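Local coordinates for protein phiAB6 tailspike (Unidentified phage, PDB 5JS4) that forms a trimeric beta-helical phage tailspike that probably binds and fragments the exopolysaccharide of Acinetobacter baumannii, at residues K463-N468 and K496-W501; S446-I451 and K470-K475; K178-E183 and A190-D195; D198-T203 and W218-S223. One frame throughout, in Å; residues are numbered along the deposited sequence.

Contact 1. Residues K463-N468 and K496-W501; sequences KFWCEN and KLLGGW
Leu498 O accepts a hydrogen bond from Asn468 N at 2.8 Å, and the approach is almost straight (175° at the hydrogen). Three more backbone bonds precede it: Lys496 N to Phe464 O, Cys466 N to Lys496 O, and Leu498 N to Cys466 O. This zigzag between strands 464-468 and 496-498 is the pattern of parallel pairing, as expected of stacked turns in a parallel beta-helix. On the face carrying Trp465 and Lys496, the lysine's aliphatic part lies over the indole: Lys496 CG stands 3.6 Å from the centroid of the six-membered ring of Trp465, only 6° off its normal. Both side chains have CG anti to the backbone N (-177° for Lys496), which sends them the same way, side by side. The indole is pinned at its edge as well, since Trp465 NE1 donates to Glu467 OE1 at 2.9 Å, in the ring plane but from above the carboxylate plane. On the reverse face Cys466 CB sits 3.5 Å from the centroid of the five-membered ring of Trp501, whose NE1 donates to Asn468 O at 2.9 Å. Phe444 also meets the Trp501 ring, while Lys496 packs on His458 of the second subunit. Each indole therefore combines a CH-pi contact over a face with an N-H bond, so both its tilt and its rotation are restrained.

Contact 2. Residues S446-I451 and K470-K475; sequences SMNGGI and KTATSK
Asn448 OD1 is the gripping point between 446-451 and 470-475, because two successive backbone amides of the second segment converge on it. Thr471 N reaches it at 2.8 Å in the carbonyl plane, on a lone pair, whereas Ala472 N comes in at 2.9 Å from above that plane (45° out of it). The CG of Asn448 stands anti to its carbonyl carbon (chi1 -82°), and this carries the amide across to the neighbouring turn. Its ND2 makes a weak bond to Thr471 OG1 at 3.0 Å and a further hydrogen bond to Asp424 O, so both ends of the amide are held. Thr471 is exposed although its N is gripped, so this tight group borders directly on solvent. Beside it, Lys470 N donates to Met447 O at 3.0 Å.

The rest of the interface is looser and built from lysine methylenes. Lys470 CB rests 3.4 Å from Ser446 O, and its extended chain carries NZ off to a salt bridge with Asp424. Lys475 instead bends at chi2 and chi3 and lays CE 3.6 Å from Asn448 O, its NZ being salt-bridged to Glu479. The contact joins a corner of one beta-helix turn to the loop following the next strand. Its bonding implies that the Asn448 amide is restrained in rotation and helps to position the backbone at Thr471 and Ala472, with Met447 O holding Lys470 N.

Contact 3. Residues K178-E183 and A190-D195; sequences KYFNPE and ARIMLD
Met193 meets Lys178 and Tyr179 through its CB and its sulfur. Its CB is 3.5 Å from Lys178 O and makes an apolar contact with Tyr179 CD1 at 4.1 Å. At CG the chain bends (chi2 72°), turning back toward the 178-183 segment. SD then receives a weak hydrogen bond from Lys178 N at 3.6 Å, long but nearly straight (172° at the hydrogen). Outside the segments, the Met193 side chain packs on Arg191 of the second subunit. The two backbones are tied more firmly by Met193 N, which donates to Lys178 O at 2.7 Å.

Around this axis the flat groups meet the chain at their edges. Tyr179 CE1 is 3.3 Å from Leu194 O, which lies in the plane of the ring, and Tyr179 OH goes on to Asn189 of the second subunit. Ile192 CD1 approaches the edge of the Phe180 ring and touches Phe180 CB at 4.0 Å. A water links the two segments: it accepts from Phe180 N at 2.9 Å and donates both to Met193 O and to Asp195 OD1.

The segment 178-183 thus runs beside strand 191-193, an edge strand, within this chain, of a small antiparallel sheet, with a single strong backbone bond rather than a regular strand pairing. The direct polar link therefore rests chiefly on Met193 N to Lys178 O, with a weak bond to sulfur and a water beside it, and apolar packing and subunit contacts add to it.

Contact 4. Residues D198-T203 and W218-S223; sequences DIVRST and WVKVSS
Val219 and Arg201 form the hydrogen-bonded pair midway along the pairing of two strands of a three-stranded antiparallel meander, in which strand 199-202 is central and strand 218-220 lies at one edge. Arg201 N donates to Val219 O at 2.9 Å, Val219 N returns the bond to Arg201 O, and Val221 N reaches Ile199 O beyond them. On the face shared by Val200, Ser202, Trp218 and Lys220, the Trp218 ring is directed back across the central strand by CG standing anti to the carbonyl carbon (chi1 -60°). Ser202 CB then lies over one ring face, 4.2 Å from the centroid of the six-membered ring, and Val200 CG2 meets CE3 of Trp218 at 3.6 Å. The indole NH is bound to Ser209 O, outside the two segments. On the other face, Thr203 CG2 packs against Val219 CG1 at 3.7 Å, while Val221 CG1 covers Arg201 CB.

Lys220 starts like Trp218, but its far half is bent at chi3 (89°) and chi4 (-70°). This hooks the ammonium round to Asp198, forming a salt bridge of 3.1 Å between Lys220 NZ and Asp198 OD2, with the nitrogen above the carboxylate plane. Asp198 OD1 has its own salt bridge, to Arg201 of the second subunit. A water accepts from Lys220 NZ and from Ser222 N, and donates to Ile199 O at 2.8 Å.

How the contacts relate
Contacts 1 and 2 belong to the beta-helix body and touch directly, with the Trp501 ring packing on Gly449 and Lys475. Contacts 3 and 4 lie some 65 to 75 Å from the chain centre and contribute adjacent strands, 191-193 and 199-202, to one sheet, joined by backbone bonds such as Ile192 O to Val200 N. Contacts 1 and 4 are regular strand pairings, parallel and antiparallel respectively; contacts 2 and 3 attach loops through a few directional bonds. Contact 1 buries Cys466 and Trp501, and contact 4 Val200, Ser202 and Trp218, whereas contacts 2 and 3 have exposed Thr471 and Asp195 at their margins. Other subunits reach contacts 1, 3 and 4, but not contact 2. Ordered water bridges contacts 3 and 4.

Contact 1. Residues K463-N468 and K496-W501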
loop_
_atom_site.group_PDB
_atom_site.type_symbol
_atom_site.label_atom_id
_atom_site.label_comp_id
_atom_site.label_asym_id
_atom_site.label_seq_id
_atom_site.Cartn_x
_atom_site.Cartn_y
_atom_site.Cartn_z
ATOM N N LYS A 463 -2.395 2.341 7.293
ATOM C CA LYS A 463 -2.059 3.260 8.371
ATOM C C LYS A 463 -3.135 3.290 9.443
ATOM O O LYS A 463 -4.325 3.411 9.137
ATOM C CB LYS A 463 -1.828 4.661 7.817
ATOM C CG LYS A 463 -0.645 4.726 6.869
ATOM C CD LYS A 463 -0.305 6.146 6.447
ATOM C CE LYS A 463 0.219 6.998 7.592
ATOM N NZ LYS A 463 1.415 6.423 8.262
ATOM N N PHE A 464 -2.698 3.160 10.695
ATOM C CA PHE A 464 -3.554 3.301 11.866
ATOM C C PHE A 464 -2.920 4.316 12.807
ATOM O O PHE A 464 -1.703 4.302 13.013
ATOM C CB PHE A 464 -3.710 1.967 12.604
ATOM C CG PHE A 464 -4.727 1.044 11.994
ATOM C CD1 PHE A 464 -4.479 0.430 10.779
ATOM C CD2 PHE A 464 -5.930 0.784 12.640
ATOM C CE1 PHE A 464 -5.412 -0.421 10.210
ATOM C CE2 PHE A 464 -6.867 -0.071 12.076
ATOM C CZ PHE A 464 -6.607 -0.671 10.860
ATOM N N TRP A 465 -3.750 5.187 13.371
ATOM C CA TRP A 465 -3.321 6.126 14.399
ATOM C C TRP A 465 -4.110 5.801 15.656
ATOM O O TRP A 465 -5.311 6.047 15.715
ATOM C CB TRP A 465 -3.572 7.566 13.956
ATOM C CG TRP A 465 -2.977 8.580 14.889
ATOM C CD1 TRP A 465 -3.520 9.036 16.055
ATOM C CD2 TRP A 465 -1.722 9.254 14.739
ATOM N NE1 TRP A 465 -2.683 9.951 16.642
ATOM C CE2 TRP A 465 -1.572 10.106 15.856
ATOM C CE3 TRP A 465 -0.708 9.220 13.774
ATOM C CZ2 TRP A 465 -0.451 10.918 16.031
ATOM C CZ3 TRP A 465 0.407 10.030 13.948
ATOM C CH2 TRP A 465 0.526 10.868 15.070
ATOM N N CYS A 466 -3.432 5.229 16.648
ATOM C CA CYS A 466 -4.084 4.755 17.862
ATOM C C CYS A 466 -3.600 5.592 19.035
ATOM O O CYS A 466 -2.446 5.479 19.448
ATOM C CB CYS A 466 -3.775 3.276 18.087
ATOM S SG CYS A 466 -3.992 2.241 16.620
ATOM N N GLU A 467 -4.485 6.436 19.560
ATOM C CA GLU A 467 -4.114 7.403 20.590
ATOM C C GLU A 467 -5.094 7.398 21.758
ATOM O O GLU A 467 -6.226 7.867 21.636
ATOM C CB GLU A 467 -4.004 8.808 19.987
ATOM C CG GLU A 467 -3.535 9.870 20.978
ATOM C CD GLU A 467 -3.102 11.165 20.315
ATOM O OE1 GLU A 467 -3.333 11.336 19.099
ATOM O OE2 GLU A 467 -2.528 12.025 21.019
ATOM N N ASN A 468 -4.625 6.855 22.881
ATOM C CA ASN A 468 -5.332 6.847 24.166
ATOM C C ASN A 468 -6.500 5.871 24.239
ATOM O O ASN A 468 -7.103 5.506 23.227
ATOM C CB ASN A 468 -5.788 8.255 24.571
ATOM C CG ASN A 468 -4.635 9.239 24.654
ATOM O OD1 ASN A 468 -3.507 8.863 24.976
ATOM N ND2 ASN A 468 -4.911 10.504 24.363
ATOM N N LYS A 496 0.694 3.878 14.549
ATOM C CA LYS A 496 1.065 4.772 15.643
ATOM C C LYS A 496 0.373 4.304 16.921
ATOM O O LYS A 496 -0.846 4.120 16.936
ATOM C CB LYS A 496 0.661 6.211 15.315
ATOM C CG LYS A 496 1.065 7.253 16.348
ATOM C CD LYS A 496 2.551 7.560 16.301
ATOM C CE LYS A 496 2.914 8.703 17.236
ATOM N NZ LYS A 496 4.356 9.049 17.136
ATOM N N LEU A 497 1.158 4.118 17.982
ATOM C CA LEU A 497 0.651 3.637 19.266
ATOM C C LEU A 497 0.966 4.651 20.361
ATOM O O LEU A 497 2.136 4.929 20.640
ATOM C CB LEU A 497 1.288 2.294 19.617
ATOM C CG LEU A 497 1.109 1.162 18.599
ATOM C CD1 LEU A 497 2.066 0.017 18.898
ATOM C CD2 LEU A 497 -0.328 0.665 18.564
ATOM N N LEU A 498 -0.082 5.199 20.974
ATOM C CA LEU A 498 0.057 6.178 22.054
ATOM C C LEU A 498 -0.953 5.919 23.170
ATOM O O LEU A 498 -2.097 5.559 22.911
ATOM C CB LEU A 498 -0.151 7.595 21.514
ATOM C CG LEU A 498 0.883 8.140 20.531
ATOM C CD1 LEU A 498 0.366 9.404 19.860
ATOM C CD2 LEU A 498 2.211 8.403 21.226
ATOM N N GLY A 499 -0.523 6.107 24.412
ATOM C CA GLY A 499 -1.434 6.098 25.554
ATOM C C GLY A 499 -2.028 4.760 25.954
ATOM O O GLY A 499 -3.098 4.719 26.560
ATOM N N GLY A 500 -1.344 3.665 25.628
ATOM C CA GLY A 500 -1.753 2.340 26.097
ATOM C C GLY A 500 -1.993 1.312 25.013
ATOM O O GLY A 500 -2.068 0.119 25.299
ATOM N N TRP A 501 -2.119 1.758 23.766
ATOM C CA TRP A 501 -2.300 0.823 22.660
ATOM C C TRP A 501 -1.044 -0.021 22.466
ATOM O O TRP A 501 0.075 0.474 22.601
ATOM C CB TRP A 501 -2.626 1.552 21.361
ATOM C CG TRP A 501 -3.968 2.193 21.357
ATOM C CD1 TRP A 501 -4.248 3.496 21.626
ATOM C CD2 TRP A 501 -5.221 1.563 21.070
ATOM N NE1 TRP A 501 -5.593 3.726 21.519
ATOM C CE2 TRP A 501 -6.218 2.554 21.179
ATOM C CE3 TRP A 501 -5.599 0.260 20.724
ATOM C CZ2 TRP A 501 -7.566 2.287 20.956
ATOM C CZ3 TRP A 501 -6.946 -0.007 20.506
ATOM C CH2 TRP A 501 -7.913 1.004 20.624
#

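Contact 2. Residues S446-I451 and K470-K475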
loop_
_atom_site.group_PDB
_atom_site.type_symbol
_atom_site.label_atom_id
_atom_site.label_comp_id
_atom_site.label_asym_id
_atom_site.label_seq_id
_atom_site.Cartn_x
_atom_site.Cartn_y
_atom_site.Cartn_z
ATOM N N SER A 446 -9.141 7.382 22.052
ATOM C CA SER A 446 -9.845 7.127 23.311
ATOM C C SER A 446 -10.978 6.110 23.145
ATOM O O SER A 446 -12.115 6.358 23.542
ATOM C CB SER A 446 -10.366 8.440 23.907
ATOM O OG SER A 446 -9.294 9.330 24.167
ATOM N N MET A 447 -10.655 4.974 22.533
ATOM C CA MET A 447 -11.569 3.835 22.461
ATOM C C MET A 447 -11.195 2.856 23.573
ATOM O O MET A 447 -10.182 3.036 24.241
ATOM C CB MET A 447 -11.455 3.136 21.103
ATOM C CG MET A 447 -11.758 4.015 19.896
ATOM S SD MET A 447 -13.481 4.531 19.766
ATOM C CE MET A 447 -14.313 2.968 19.500
ATOM N N ASN A 448 -12.008 1.822 23.769
ATOM C CA ASN A 448 -11.664 0.739 24.699
ATOM C C ASN A 448 -11.354 -0.568 23.974
ATOM O O ASN A 448 -11.320 -1.639 24.580
ATOM C CB ASN A 448 -12.784 0.540 25.723
ATOM C CG ASN A 448 -12.708 1.530 26.868
ATOM O OD1 ASN A 448 -11.634 2.032 27.199
ATOM N ND2 ASN A 448 -13.851 1.817 27.482
ATOM N N GLY A 449 -11.107 -0.468 22.674
ATOM C CA GLY A 449 -10.775 -1.623 21.856
ATOM C C GLY A 449 -10.648 -1.197 20.410
ATOM O O GLY A 449 -11.241 -0.200 20.002
ATOM N N GLY A 450 -9.865 -1.948 19.642
ATOM C CA GLY A 450 -9.659 -1.657 18.226
ATOM C C GLY A 450 -10.556 -2.518 17.363
ATOM O O GLY A 450 -11.783 -2.477 17.498
ATOM N N ILE A 451 -9.939 -3.286 16.468
ATOM C CA ILE A 451 -10.642 -4.263 15.648
ATOM C C ILE A 451 -10.491 -5.629 16.303
ATOM O O ILE A 451 -9.372 -6.086 16.542
ATOM C CB ILE A 451 -10.068 -4.311 14.218
ATOM C CG1 ILE A 451 -10.351 -2.988 13.502
ATOM C CG2 ILE A 451 -10.660 -5.475 13.427
ATOM C CD1 ILE A 451 -9.489 -2.750 12.281
ATOM N N LYS A 470 -10.165 4.957 26.534
ATOM C CA LYS A 470 -11.198 5.668 27.293
ATOM C C LYS A 470 -11.126 5.331 28.783
ATOM O O LYS A 470 -10.980 6.229 29.618
ATOM C CB LYS A 470 -12.595 5.368 26.742
ATOM C CG LYS A 470 -13.646 6.370 27.193
ATOM C CD LYS A 470 -14.925 6.280 26.378
ATOM C CE LYS A 470 -15.880 7.402 26.758
ATOM N NZ LYS A 470 -17.208 7.283 26.097
ATOM N N THR A 471 -11.236 4.044 29.101
ATOM C CA THR A 471 -11.082 3.555 30.480
ATOM C C THR A 471 -10.115 2.372 30.609
ATOM O O THR A 471 -9.584 2.130 31.693
ATOM C CB THR A 471 -12.435 3.152 31.103
ATOM O OG1 THR A 471 -13.034 2.102 30.335
ATOM C CG2 THR A 471 -13.379 4.349 31.166
ATOM N N ALA A 472 -9.889 1.633 29.522
ATOM C CA ALA A 472 -8.932 0.523 29.525
ATOM C C ALA A 472 -7.507 1.028 29.732
ATOM O O ALA A 472 -7.211 2.196 29.486
ATOM C CB ALA A 472 -9.030 -0.263 28.226
ATOM N N THR A 473 -6.629 0.144 30.203
ATOM C CA THR A 473 -5.227 0.494 30.436
ATOM C C THR A 473 -4.316 0.010 29.308
ATOM O O THR A 473 -3.321 0.663 28.996
ATOM C CB THR A 473 -4.717 -0.071 31.776
ATOM O OG1 THR A 473 -4.950 -1.482 31.824
ATOM C CG2 THR A 473 -5.430 0.599 32.939
ATOM N N SER A 474 -4.657 -1.127 28.704
ATOM C CA SER A 474 -3.863 -1.697 27.613
ATOM C C SER A 474 -4.751 -2.479 26.645
ATOM O O SER A 474 -5.531 -3.323 27.069
ATOM C CB SER A 474 -2.783 -2.618 28.186
ATOM O OG SER A 474 -1.830 -2.977 27.203
ATOM N N LYS A 475 -4.636 -2.189 25.350
ATOM C CA LYS A 475 -5.394 -2.908 24.320
ATOM C C LYS A 475 -4.581 -3.020 23.035
ATOM O O LYS A 475 -3.907 -2.069 22.644
ATOM C CB LYS A 475 -6.714 -2.188 24.003
ATOM C CG LYS A 475 -7.787 -2.251 25.087
ATOM C CD LYS A 475 -8.264 -3.667 25.396
ATOM C CE LYS A 475 -8.935 -4.339 24.207
ATOM N NZ LYS A 475 -9.468 -5.687 24.553
#

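Contact 3. Residues K178-E183 and A190-D195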
loop_
_atom_site.group_PDB
_atom_site.type_symbol
_atom_site.label_atom_id
_atom_site.label_comp_id
_atom_site.label_asym_id
_atom_site.label_seq_id
_atom_site.Cartn_x
_atom_site.Cartn_y
_atom_site.Cartn_z
ATOM N N LYS A 178 -68.840 32.007 -5.757
ATOM C CA LYS A 178 -70.054 31.282 -6.112
ATOM C C LYS A 178 -69.883 29.839 -5.687
ATOM O O LYS A 178 -68.913 29.188 -6.072
ATOM C CB LYS A 178 -70.320 31.351 -7.618
ATOM C CG LYS A 178 -70.796 32.705 -8.121
ATOM C CD LYS A 178 -72.201 33.042 -7.644
ATOM C CE LYS A 178 -72.534 34.502 -7.903
ATOM N NZ LYS A 178 -73.945 34.824 -7.559
ATOM N N TYR A 179 -70.813 29.354 -4.873
ATOM C CA TYR A 179 -70.823 27.956 -4.473
ATOM C C TYR A 179 -71.700 27.152 -5.427
ATOM O O TYR A 179 -72.416 27.719 -6.257
ATOM C CB TYR A 179 -71.327 27.819 -3.039
ATOM C CG TYR A 179 -70.418 28.452 -2.006
ATOM C CD1 TYR A 179 -69.145 27.942 -1.767
ATOM C CD2 TYR A 179 -70.836 29.548 -1.256
ATOM C CE1 TYR A 179 -68.311 28.510 -0.818
ATOM C CE2 TYR A 179 -70.008 30.122 -0.304
ATOM C CZ TYR A 179 -68.750 29.598 -0.087
ATOM O OH TYR A 179 -67.921 30.158 0.857
ATOM N N PHE A 180 -71.637 25.831 -5.310
ATOM C CA PHE A 180 -72.431 24.951 -6.164
ATOM C C PHE A 180 -73.928 25.192 -5.970
ATOM O O PHE A 180 -74.395 25.388 -4.846
ATOM C CB PHE A 180 -72.103 23.480 -5.891
ATOM C CG PHE A 180 -72.923 22.517 -6.706
ATOM C CD1 PHE A 180 -72.620 22.285 -8.040
ATOM C CD2 PHE A 180 -74.004 21.855 -6.141
ATOM C CE1 PHE A 180 -73.376 21.403 -8.797
ATOM C CE2 PHE A 180 -74.765 20.975 -6.893
ATOM C CZ PHE A 180 -74.449 20.747 -8.221
ATOM N N ASN A 181 -74.658 25.174 -7.081
ATOM C CA ASN A 181 -76.103 25.367 -7.105
ATOM C C ASN A 181 -76.708 24.257 -7.966
ATOM O O ASN A 181 -76.420 24.180 -9.157
ATOM C CB ASN A 181 -76.422 26.746 -7.691
ATOM C CG ASN A 181 -77.911 27.064 -7.712
ATOM O OD1 ASN A 181 -78.760 26.173 -7.656
ATOM N ND2 ASN A 181 -78.231 28.351 -7.810
ATOM N N PRO A 182 -77.552 23.391 -7.371
ATOM C CA PRO A 182 -78.073 22.247 -8.133
ATOM C C PRO A 182 -79.000 22.605 -9.305
ATOM O O PRO A 182 -79.273 21.746 -10.145
ATOM C CB PRO A 182 -78.824 21.430 -7.075
ATOM C CG PRO A 182 -79.166 22.403 -6.003
ATOM C CD PRO A 182 -78.059 23.414 -5.987
ATOM N N GLU A 183 -79.461 23.854 -9.365
ATOM C CA GLU A 183 -80.326 24.324 -10.451
ATOM C C GLU A 183 -79.545 24.729 -11.704
ATOM O O GLU A 183 -80.137 24.947 -12.761
ATOM C CB GLU A 183 -81.152 25.528 -9.981
ATOM C CG GLU A 183 -82.002 25.286 -8.738
ATOM C CD GLU A 183 -83.119 24.282 -8.958
ATOM O OE1 GLU A 183 -83.524 24.069 -10.120
ATOM O OE2 GLU A 183 -83.600 23.709 -7.957
ATOM N N ALA A 190 -66.189 26.400 -16.746
ATOM C CA ALA A 190 -66.811 27.219 -15.707
ATOM C C ALA A 190 -66.088 27.010 -14.380
ATOM O O ALA A 190 -65.675 25.893 -14.059
ATOM C CB ALA A 190 -68.283 26.875 -15.565
ATOM N N ARG A 191 -65.929 28.089 -13.617
ATOM C CA ARG A 191 -65.304 28.012 -12.302
ATOM C C ARG A 191 -66.277 28.402 -11.200
ATOM O O ARG A 191 -67.016 29.385 -11.318
ATOM C CB ARG A 191 -64.050 28.886 -12.248
ATOM C CG ARG A 191 -63.042 28.482 -13.306
ATOM C CD ARG A 191 -61.646 29.003 -13.051
ATOM N NE ARG A 191 -60.781 28.616 -14.160
ATOM C CZ ARG A 191 -59.449 28.603 -14.136
ATOM N NH1 ARG A 191 -58.774 28.951 -13.040
ATOM N NH2 ARG A 191 -58.789 28.226 -15.226
ATOM N N ILE A 192 -66.289 27.588 -10.148
ATOM C CA ILE A 192 -67.020 27.878 -8.917
ATOM C C ILE A 192 -66.150 27.468 -7.736
ATOM O O ILE A 192 -65.065 26.911 -7.922
ATOM C CB ILE A 192 -68.380 27.145 -8.844
ATOM C CG1 ILE A 192 -68.206 25.630 -8.995
ATOM C CG2 ILE A 192 -69.328 27.683 -9.904
ATOM C CD1 ILE A 192 -69.438 24.833 -8.612
ATOM N N MET A 193 -66.631 27.745 -6.528
ATOM C CA MET A 193 -65.925 27.373 -5.312
ATOM C C MET A 193 -66.575 26.163 -4.662
ATOM O O MET A 193 -67.800 26.082 -4.566
ATOM C CB MET A 193 -65.938 28.524 -4.303
ATOM C CG MET A 193 -64.991 29.664 -4.627
ATOM S SD MET A 193 -65.519 30.658 -6.032
ATOM C CE MET A 193 -64.406 32.052 -5.868
ATOM N N LEU A 194 -65.737 25.237 -4.208
ATOM C CA LEU A 194 -66.155 24.214 -3.258
ATOM C C LEU A 194 -66.575 24.905 -1.967
ATOM O O LEU A 194 -66.218 26.061 -1.729
ATOM C CB LEU A 194 -65.002 23.249 -2.969
ATOM C CG LEU A 194 -64.515 22.398 -4.140
ATOM C CD1 LEU A 194 -63.205 21.707 -3.799
ATOM C CD2 LEU A 194 -65.573 21.381 -4.532
ATOM N N ASP A 195 -67.315 24.195 -1.122
ATOM C CA ASP A 195 -67.772 24.764 0.149
ATOM C C ASP A 195 -66.613 25.221 1.050
ATOM O O ASP A 195 -66.784 26.134 1.859
ATOM C CB ASP A 195 -68.669 23.769 0.893
ATOM C CG ASP A 195 -70.014 23.556 0.206
ATOM O OD1 ASP A 195 -70.391 24.358 -0.680
ATOM O OD2 ASP A 195 -70.708 22.579 0.560
HETATM O O HOH W 1 -69.850 24.626 -3.438
#

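Contact 4. Residues D198-T203 and W218-S223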
loop_
_atom_site.group_PDB
_atom_site.type_symbol
_atom_site.label_atom_id
_atom_site.label_comp_id
_atom_site.label_asym_id
_atom_site.label_seq_id
_atom_site.Cartn_x
_atom_site.Cartn_y
_atom_site.Cartn_z
ATOM N N ASP A 198 -62.093 26.509 -2.085
ATOM C CA ASP A 198 -61.165 26.195 -3.169
ATOM C C ASP A 198 -61.906 26.201 -4.504
ATOM O O ASP A 198 -63.025 25.698 -4.602
ATOM C CB ASP A 198 -60.516 24.826 -2.945
ATOM C CG ASP A 198 -59.658 24.772 -1.687
ATOM O OD1 ASP A 198 -59.446 25.823 -1.041
ATOM O OD2 ASP A 198 -59.187 23.665 -1.348
ATOM N N ILE A 199 -61.282 26.773 -5.530
ATOM C CA ILE A 199 -61.917 26.867 -6.842
ATOM C C ILE A 199 -61.769 25.569 -7.635
ATOM O O ILE A 199 -60.699 24.957 -7.664
ATOM C CB ILE A 199 -61.369 28.057 -7.663
ATOM C CG1 ILE A 199 -61.842 29.371 -7.034
ATOM C CG2 ILE A 199 -61.834 27.977 -9.112
ATOM C CD1 ILE A 199 -61.298 30.618 -7.703
ATOM N N VAL A 200 -62.860 25.161 -8.273
ATOM C CA VAL A 200 -62.842 24.038 -9.201
ATOM C C VAL A 200 -63.286 24.509 -10.579
ATOM O O VAL A 200 -64.064 25.456 -10.708
ATOM C CB VAL A 200 -63.714 22.851 -8.727
ATOM C CG1 VAL A 200 -63.071 22.170 -7.527
ATOM C CG2 VAL A 200 -65.139 23.285 -8.404
ATOM N N ARG A 201 -62.771 23.830 -11.597
ATOM C CA ARG A 201 -63.011 24.152 -12.992
ATOM C C ARG A 201 -63.666 22.942 -13.643
ATOM O O ARG A 201 -63.184 21.824 -13.487
ATOM C CB ARG A 201 -61.669 24.455 -13.653
ATOM C CG ARG A 201 -61.645 24.491 -15.169
ATOM C CD ARG A 201 -60.213 24.717 -15.618
ATOM N NE ARG A 201 -60.048 24.658 -17.062
ATOM C CZ ARG A 201 -58.934 25.002 -17.707
ATOM N NH1 ARG A 201 -57.868 25.435 -17.039
ATOM N NH2 ARG A 201 -58.883 24.910 -19.031
ATOM N N SER A 202 -64.759 23.161 -14.367
ATOM C CA SER A 202 -65.420 22.070 -15.076
ATOM C C SER A 202 -64.609 21.661 -16.299
ATOM O O SER A 202 -64.191 22.510 -17.087
ATOM C CB SER A 202 -66.824 22.464 -15.513
ATOM O OG SER A 202 -67.439 21.384 -16.197
ATOM N N THR A 203 -64.401 20.357 -16.451
ATOM C CA THR A 203 -63.665 19.812 -17.589
ATOM C C THR A 203 -64.601 19.182 -18.622
ATOM O O THR A 203 -64.139 18.639 -19.629
ATOM C CB THR A 203 -62.634 18.765 -17.127
ATOM O OG1 THR A 203 -63.299 17.681 -16.465
ATOM C CG2 THR A 203 -61.621 19.393 -16.176
ATOM N N TRP A 218 -64.628 17.679 -12.831
ATOM C CA TRP A 218 -64.046 18.880 -12.225
ATOM C C TRP A 218 -62.568 18.675 -11.915
ATOM O O TRP A 218 -62.119 17.549 -11.714
ATOM C CB TRP A 218 -64.751 19.220 -10.912
ATOM C CG TRP A 218 -66.215 19.501 -11.014
ATOM C CD1 TRP A 218 -67.234 18.611 -10.836
ATOM C CD2 TRP A 218 -66.831 20.767 -11.280
ATOM N NE1 TRP A 218 -68.444 19.241 -10.983
ATOM C CE2 TRP A 218 -68.227 20.565 -11.255
ATOM C CE3 TRP A 218 -66.339 22.053 -11.538
ATOM C CZ2 TRP A 218 -69.138 21.599 -11.486
ATOM C CZ3 TRP A 218 -67.242 23.078 -11.765
ATOM C CH2 TRP A 218 -68.628 22.845 -11.736
ATOM N N VAL A 219 -61.819 19.774 -11.857
ATOM C CA VAL A 219 -60.445 19.756 -11.349
ATOM C C VAL A 219 -60.226 20.938 -10.409
ATOM O O VAL A 219 -60.813 22.004 -10.601
ATOM C CB VAL A 219 -59.387 19.800 -12.478
ATOM C CG1 VAL A 219 -59.430 18.526 -13.309
ATOM C CG2 VAL A 219 -59.565 21.026 -13.364
ATOM N N LYS A 220 -59.389 20.740 -9.392
ATOM C CA LYS A 220 -59.003 21.820 -8.482
ATOM C C LYS A 220 -57.915 22.661 -9.137
ATOM O O LYS A 220 -56.859 22.141 -9.497
ATOM C CB LYS A 220 -58.495 21.257 -7.155
ATOM C CG LYS A 220 -59.570 20.584 -6.314
ATOM C CD LYS A 220 -59.049 20.166 -4.943
ATOM C CE LYS A 220 -59.198 21.266 -3.897
ATOM N NZ LYS A 220 -58.288 22.430 -4.102
ATOM N N VAL A 221 -58.167 23.959 -9.279
ATOM C CA VAL A 221 -57.247 24.832 -10.017
ATOM C C VAL A 221 -55.965 25.153 -9.242
ATOM O O VAL A 221 -54.962 25.531 -9.844
ATOM C CB VAL A 221 -57.924 26.146 -10.478
ATOM C CG1 VAL A 221 -59.150 25.840 -11.331
ATOM C CG2 VAL A 221 -58.282 27.038 -9.295
ATOM N N SER A 222 -55.993 24.999 -7.920
ATOM C CA SER A 222 -54.806 25.242 -7.094
ATOM C C SER A 222 -53.912 24.001 -6.961
ATOM O O SER A 222 -52.936 24.017 -6.213
ATOM C CB SER A 222 -55.214 25.747 -5.709
ATOM O OG SER A 222 -55.843 24.728 -4.951
ATOM N N SER A 223 -54.241 22.928 -7.676
ATOM C CA SER A 223 -53.416 21.725 -7.663
ATOM C C SER A 223 -52.265 21.856 -8.655
ATOM O O SER A 223 -52.421 22.448 -9.722
ATOM C CB SER A 223 -54.257 20.497 -7.993
ATOM O OG SER A 223 -55.194 20.249 -6.958
HETATM O O HOH W 2 -56.954 26.528 -2.702
HETATM O O HOH W 3 -58.351 24.798 -6.158
HETATM O O HOH W 4 -62.015 16.277 -14.451
#